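Local structure of ylmH (Streptococcus pneumoniae, 2FPH) at residues F6-E9 and D10-F13; K16-E19 and W20-K23; H39-K42 and L43-L47. The protein is a cell division protein that probably binds nucleic acid, most likely RNA. All coordinates share one frame; numbering follows the deposited sequence.

Contact 1: residues F6-E9 and D10-F13; sequences FSIE and DRPF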
# COMPACT_ATOMS: atom_id res chain seq x y z
N PHE A 6 12.76 -16.53 11.53
CA PHE A 6 12.13 -15.35 12.07
C PHE A 6 12.87 -14.90 13.32
O PHE A 6 13.69 -15.64 13.91
CB PHE A 6 10.69 -15.64 12.42
CG PHE A 6 9.86 -16.15 11.26
CD1 PHE A 6 9.81 -15.43 10.07
CD2 PHE A 6 9.12 -17.27 11.39
CE1 PHE A 6 9.04 -15.89 9.04
CE2 PHE A 6 8.35 -17.75 10.35
CZ PHE A 6 8.31 -17.02 9.16
N SER A 7 12.53 -13.69 13.72
CA SER A 7 13.10 -12.99 14.86
C SER A 7 11.97 -12.60 15.82
O SER A 7 10.80 -12.66 15.49
CB SER A 7 13.83 -11.78 14.35
OG SER A 7 12.92 -10.76 14.07
N ILE A 8 12.35 -12.28 17.05
CA ILE A 8 11.37 -11.81 18.03
C ILE A 8 10.64 -10.55 17.52
O ILE A 8 9.41 -10.42 17.73
CB ILE A 8 12.07 -11.54 19.40
CG1 ILE A 8 12.58 -12.86 20.00
CG2 ILE A 8 11.14 -10.85 20.38
CD1 ILE A 8 13.81 -12.65 20.91
N GLU A 9 11.37 -9.71 16.80
CA GLU A 9 10.87 -8.44 16.28
C GLU A 9 9.70 -8.76 15.30
O GLU A 9 8.79 -7.97 15.14
CB GLU A 9 11.92 -7.63 15.53
CG GLU A 9 12.88 -6.78 16.36
CD GLU A 9 13.87 -5.95 15.53
OE1 GLU A 9 13.76 -5.75 14.26
OE2 GLU A 9 14.82 -5.44 16.15
N ASP A 10 9.77 -9.91 14.66
CA ASP A 10 8.76 -10.25 13.62
C ASP A 10 7.42 -10.67 14.21
O ASP A 10 6.43 -10.74 13.47
CB ASP A 10 9.24 -11.40 12.75
CG ASP A 10 10.51 -11.11 11.96
OD1 ASP A 10 10.76 -9.96 11.54
OD2 ASP A 10 11.27 -12.07 11.65
N ARG A 11 7.35 -11.00 15.50
CA ARG A 11 6.17 -11.69 16.04
C ARG A 11 4.89 -10.93 15.92
O ARG A 11 3.91 -11.51 15.47
CB ARG A 11 6.37 -12.27 17.46
CG ARG A 11 7.63 -13.11 17.57
CD ARG A 11 8.07 -13.23 19.01
NE ARG A 11 7.13 -14.09 19.72
CZ ARG A 11 7.12 -14.29 21.03
NH1 ARG A 11 7.92 -13.60 21.85
NH2 ARG A 11 6.24 -15.16 21.53
N PRO A 12 4.85 -9.65 16.22
CA PRO A 12 3.59 -8.88 16.04
C PRO A 12 3.02 -8.95 14.62
O PRO A 12 1.81 -9.19 14.45
CB PRO A 12 3.97 -7.50 16.47
CG PRO A 12 5.06 -7.70 17.37
CD PRO A 12 5.91 -8.81 16.85
N PHE A 13 3.89 -8.79 13.62
CA PHE A 13 3.45 -8.87 12.23
C PHE A 13 3.01 -10.28 11.91
O PHE A 13 2.01 -10.50 11.18
CB PHE A 13 4.52 -8.43 11.25
CG PHE A 13 4.01 -8.42 9.85
CD1 PHE A 13 3.09 -7.47 9.48
CD2 PHE A 13 4.29 -9.43 9.03
CE1 PHE A 13 2.48 -7.56 8.25
CE2 PHE A 13 3.75 -9.48 7.76
CZ PHE A 13 2.84 -8.50 7.42
O HOH W 1 6.68 -7.34 13.71
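The carboxylate of Asp10 folds back against the backbone of Ser7, three residues earlier, and takes up its amide. Ser7 N donates to Asp10 OD2 over 2.9 Å, arriving from above the carboxylate plane. In return Asp10 N points back at Ser7, where it bonds Ser7 O at 3.1 Å and, more weakly, Ser7 OG at 3.3 Å. Serine suits this place because its short side chain, with OG set between the backbone N and the carbonyl carbon (chi1 79°), holds an oxygen close to the amide of the turn that follows. Aspartate suits its own place because one short carboxylate can serve two partners: OD2 turns to Ser7, while OD1 bonds His39 of helix 38-50. The Phe6 ring stands nearly perpendicular to the carboxylate, which approaches it at the edge, with Phe6 CD1 4.0 Å from Asp10 OD2; the ring itself packs on Leu43 and Ile46.

One residue further on, Arg11 N gives a nearly straight bond to Ile8 O at 3.1 Å, and the Arg11 methylenes run alongside Ile8, pointing the same way, with Ile8 CG2 4.1 Å from Arg11 CD. Pro12 has no N-H to offer, so it fits a first turn, where few amides have an acceptor behind them; its CD rests 3.5 Å from Glu9 O. Glu9 O accepts from a water at 2.6 Å, which in turn accepts from Phe13 N and so stands in for the direct i to i+4 bond of this helical turn.

The exchange of side chain and main chain between Ser7 and Asp10, with one arm weak, is the pattern of a capping box, here at the start of helix 11-27.

Contact 2: residues K16-E19 and W20-K23; sequences KGME and WIKK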
# COMPACT_ATOMS: atom_id res chain seq x y z
N LYS A 16 -0.42 -11.02 12.95
CA LYS A 16 -1.41 -10.45 12.03
C LYS A 16 -1.50 -11.30 10.77
O LYS A 16 -2.59 -11.56 10.17
CB LYS A 16 -1.05 -9.00 11.61
CG LYS A 16 -1.10 -7.93 12.70
CD LYS A 16 -0.72 -6.56 12.05
CE LYS A 16 -1.07 -5.35 12.94
NZ LYS A 16 -2.47 -4.90 12.70
N GLY A 17 -0.34 -11.75 10.31
CA GLY A 17 -0.26 -12.58 9.10
C GLY A 17 -1.04 -13.86 9.24
O GLY A 17 -1.75 -14.29 8.31
N MET A 18 -0.97 -14.48 10.41
CA MET A 18 -1.71 -15.70 10.70
C MET A 18 -3.21 -15.49 10.75
O MET A 18 -3.99 -16.36 10.22
CB MET A 18 -1.20 -16.37 12.02
CG MET A 18 0.15 -16.96 11.94
SD MET A 18 0.49 -18.13 10.62
CE MET A 18 -0.75 -19.26 11.03
N GLU A 19 -3.62 -14.30 11.19
CA GLU A 19 -5.05 -13.89 11.15
C GLU A 19 -5.54 -13.78 9.73
O GLU A 19 -6.64 -14.25 9.38
CB GLU A 19 -5.34 -12.60 12.00
CG GLU A 19 -4.92 -12.80 13.46
CD GLU A 19 -4.83 -11.54 14.34
OE1 GLU A 19 -4.45 -10.44 13.86
OE2 GLU A 19 -5.12 -11.68 15.54
N TRP A 20 -4.71 -13.19 8.87
CA TRP A 20 -5.08 -13.05 7.46
C TRP A 20 -5.18 -14.41 6.78
O TRP A 20 -6.10 -14.65 6.00
CB TRP A 20 -4.10 -12.16 6.72
CG TRP A 20 -4.12 -10.73 7.24
CD1 TRP A 20 -5.10 -10.10 7.96
CD2 TRP A 20 -3.05 -9.80 7.14
NE1 TRP A 20 -4.72 -8.80 8.28
CE2 TRP A 20 -3.46 -8.60 7.78
CE3 TRP A 20 -1.78 -9.85 6.56
CZ2 TRP A 20 -2.63 -7.47 7.85
CZ3 TRP A 20 -0.96 -8.68 6.61
CH2 TRP A 20 -1.39 -7.56 7.26
N ILE A 21 -4.22 -15.26 7.04
CA ILE A 21 -4.26 -16.63 6.50
C ILE A 21 -5.52 -17.37 6.95
O ILE A 21 -6.20 -17.92 6.10
CB ILE A 21 -3.00 -17.37 6.90
CG1 ILE A 21 -1.84 -16.84 6.04
CG2 ILE A 21 -3.11 -18.86 6.76
CD1 ILE A 21 -0.59 -17.29 6.50
N LYS A 22 -5.88 -17.26 8.24
CA LYS A 22 -7.13 -17.85 8.75
C LYS A 22 -8.37 -17.30 8.05
O LYS A 22 -9.28 -18.05 7.81
CB LYS A 22 -7.25 -17.67 10.26
CG LYS A 22 -8.67 -17.91 10.91
CD LYS A 22 -8.82 -19.24 11.62
CE LYS A 22 -10.25 -19.43 12.25
NZ LYS A 22 -10.24 -19.92 13.70
N LYS A 23 -8.42 -16.01 7.73
CA LYS A 23 -9.53 -15.44 6.99
C LYS A 23 -9.72 -16.15 5.65
O LYS A 23 -10.86 -16.38 5.21
CB LYS A 23 -9.27 -13.95 6.68
CG LYS A 23 -9.38 -12.95 7.80
CD LYS A 23 -9.96 -13.41 9.11
CE LYS A 23 -11.20 -12.54 9.50
NZ LYS A 23 -11.58 -12.60 10.96
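Four backbone hydrogen bonds of the i to i+4 kind tie Lys16-Glu19 to Trp20-Lys23. Ile21 N to Gly17 O, at 2.9 Å, is the straightest of them; Lys22 N reaches Met18 O at the same length, and Trp20 N and Lys23 N reach Lys16 O and Glu19 O at 3.0 Å.

Lys16 O does double duty, since it also lies 3.4 Å above one face of the Trp20 indole, displaced toward the rim. With CG anti to its carbonyl carbon (chi1 -64°), Trp20 swings back along the helix, and its CE3 comes 4.0 Å from Gly17 CA. Glycine suits this position because, bare of a side chain, it lets both the Trp20 ring and Leu47 of helix 38-50 come close to the backbone. Next round, Met18 SD meets Ile21 CD1 at 4.3 Å, a loose apolar touch between flexible and branched side chains.

The inner flank of helix 11-27 thus faces helix 38-50, where Met18 and Ile21 pack on Leu47 and Trp20 on Leu44. Beyond it Trp20 stacks with Phe31 of strand 31-32 and touches Pro34, while Ile21 reaches Leu53.

Contact 3: residues H39-K42 and L43-L47; sequences HQEK and LLKIL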
# COMPACT_ATOMS: atom_id res chain seq x y z
N HIS A 39 10.05 -5.90 4.19
CA HIS A 39 10.33 -6.96 5.13
C HIS A 39 9.10 -7.75 5.50
O HIS A 39 9.15 -8.95 5.50
CB HIS A 39 10.92 -6.44 6.40
CG HIS A 39 11.25 -7.55 7.35
ND1 HIS A 39 12.33 -8.39 7.15
CD2 HIS A 39 10.70 -7.90 8.54
CE1 HIS A 39 12.39 -9.25 8.16
NE2 HIS A 39 11.42 -8.98 9.01
N GLN A 40 8.00 -7.03 5.70
CA GLN A 40 6.69 -7.62 5.98
C GLN A 40 6.17 -8.41 4.82
O GLN A 40 5.60 -9.51 5.02
CB GLN A 40 5.72 -6.55 6.38
CG GLN A 40 6.07 -5.93 7.73
CD GLN A 40 5.34 -4.67 8.08
OE1 GLN A 40 4.82 -3.97 7.20
NE2 GLN A 40 5.38 -4.31 9.39
N GLU A 41 6.35 -7.91 3.60
CA GLU A 41 6.05 -8.71 2.41
C GLU A 41 6.79 -10.04 2.37
O GLU A 41 6.20 -11.06 2.01
CB GLU A 41 6.36 -7.87 1.14
CG GLU A 41 6.23 -8.49 -0.25
CD GLU A 41 6.87 -7.63 -1.36
OE1 GLU A 41 7.76 -6.79 -1.06
OE2 GLU A 41 6.49 -7.81 -2.56
N LYS A 42 8.08 -10.03 2.73
CA LYS A 42 8.85 -11.25 2.72
C LYS A 42 8.34 -12.23 3.78
O LYS A 42 8.18 -13.40 3.47
CB LYS A 42 10.34 -10.95 2.93
CG LYS A 42 11.02 -10.38 1.75
CD LYS A 42 12.57 -10.39 1.88
CE LYS A 42 13.12 -9.33 2.79
NZ LYS A 42 13.29 -7.99 2.11
N LEU A 43 7.96 -11.73 4.95
CA LEU A 43 7.42 -12.57 6.04
C LEU A 43 6.14 -13.20 5.63
O LEU A 43 5.97 -14.39 5.83
CB LEU A 43 7.15 -11.72 7.24
CG LEU A 43 8.08 -11.67 8.45
CD1 LEU A 43 9.56 -12.18 8.26
CD2 LEU A 43 7.88 -10.45 9.28
N LEU A 44 5.26 -12.43 4.98
CA LEU A 44 3.93 -12.96 4.65
C LEU A 44 4.10 -14.02 3.53
O LEU A 44 3.44 -15.04 3.53
CB LEU A 44 3.02 -11.82 4.26
CG LEU A 44 1.53 -11.84 4.55
CD1 LEU A 44 0.74 -11.01 3.52
CD2 LEU A 44 0.85 -13.09 5.08
N LYS A 45 4.96 -13.78 2.54
CA LYS A 45 5.27 -14.78 1.52
C LYS A 45 5.74 -16.14 2.11
O LYS A 45 5.28 -17.17 1.67
CB LYS A 45 6.33 -14.23 0.56
CG LYS A 45 5.75 -13.24 -0.44
CD LYS A 45 6.82 -12.45 -1.12
CE LYS A 45 6.31 -11.61 -2.31
NZ LYS A 45 5.00 -12.04 -2.83
N ILE A 46 6.56 -16.08 3.14
CA ILE A 46 6.99 -17.29 3.86
C ILE A 46 5.81 -18.03 4.56
O ILE A 46 5.57 -19.25 4.33
CB ILE A 46 8.08 -17.00 4.85
CG1 ILE A 46 9.37 -16.51 4.16
CG2 ILE A 46 8.41 -18.24 5.62
CD1 ILE A 46 10.28 -15.78 5.16
N LEU A 47 5.01 -17.26 5.29
CA LEU A 47 3.82 -17.83 5.97
C LEU A 47 2.88 -18.45 4.93
O LEU A 47 2.39 -19.54 5.12
CB LEU A 47 3.12 -16.75 6.79
CG LEU A 47 2.98 -16.74 8.32
CD1 LEU A 47 4.12 -17.43 9.07
CD2 LEU A 47 2.67 -15.37 8.83
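The imidazole of His39 approaches Leu43 obliquely, one helical turn on, with His39 NE2 3.8 Å from Leu43 CD1. Its CG stands anti to the backbone N (chi1 -178°), which carries the ring along the helix toward the leucine and lets NE2 bond Asp10. Leu43 itself is far from a staggered form (chi1 -101°), so its methyl positions are doubtful; as modelled, both lie near the ring. A leucine suits the place, its apolar branches turned to the side chains of helix 11-27.

Glu41 and Lys45 run side by side, pointing the same way. Glu41 has CG anti to its backbone N (chi1 176°) and an extended chain, and Lys45 is extended through CD, but the placing of its NZ is uncertain. The contact is mainly methylene on methylene, Glu41 CG to Lys45 CE at 3.7 Å, which long chains allow while their polar ends seek partners elsewhere: Glu41 OE2 bonds Ser57 OG, and Lys45 NZ has a long, weak ion pair with Glu60. Ile46 lays CG1 3.4 Å from Lys42 O, beside the backbone bond that its own N makes there.

Helix 38-50 is thereby sandwiched: Leu43 and Leu47 pack on helix 11-27 through Phe13, Leu14 and Met18, while Leu44 meets Val69 and Leu71 of strand 69-72 and Lys45 lies on strand 54-57.

Overall arrangement
Contacts 1 and 2 follow one another on helix 11-27, from its start to its middle, with centres about 15 Å apart; contact 3 comes later in the chain, on helix 38-50. It lies about 11 Å from contact 1 and 12 Å from contact 2, centre to centre, and touches both. Phe13 against Trp20 continues the apolar seam within the first helix, and the Asp10-His39 hydrogen bond ties the start of that helix to helix 38-50. Between the helices Leu47 meets Met18 and Ile21, Leu44 meets Trp20, and Leu43 meets Phe6. Both helices lie beside the three-stranded sheet, while a five-stranded antiparallel sheet is formed later in the chain.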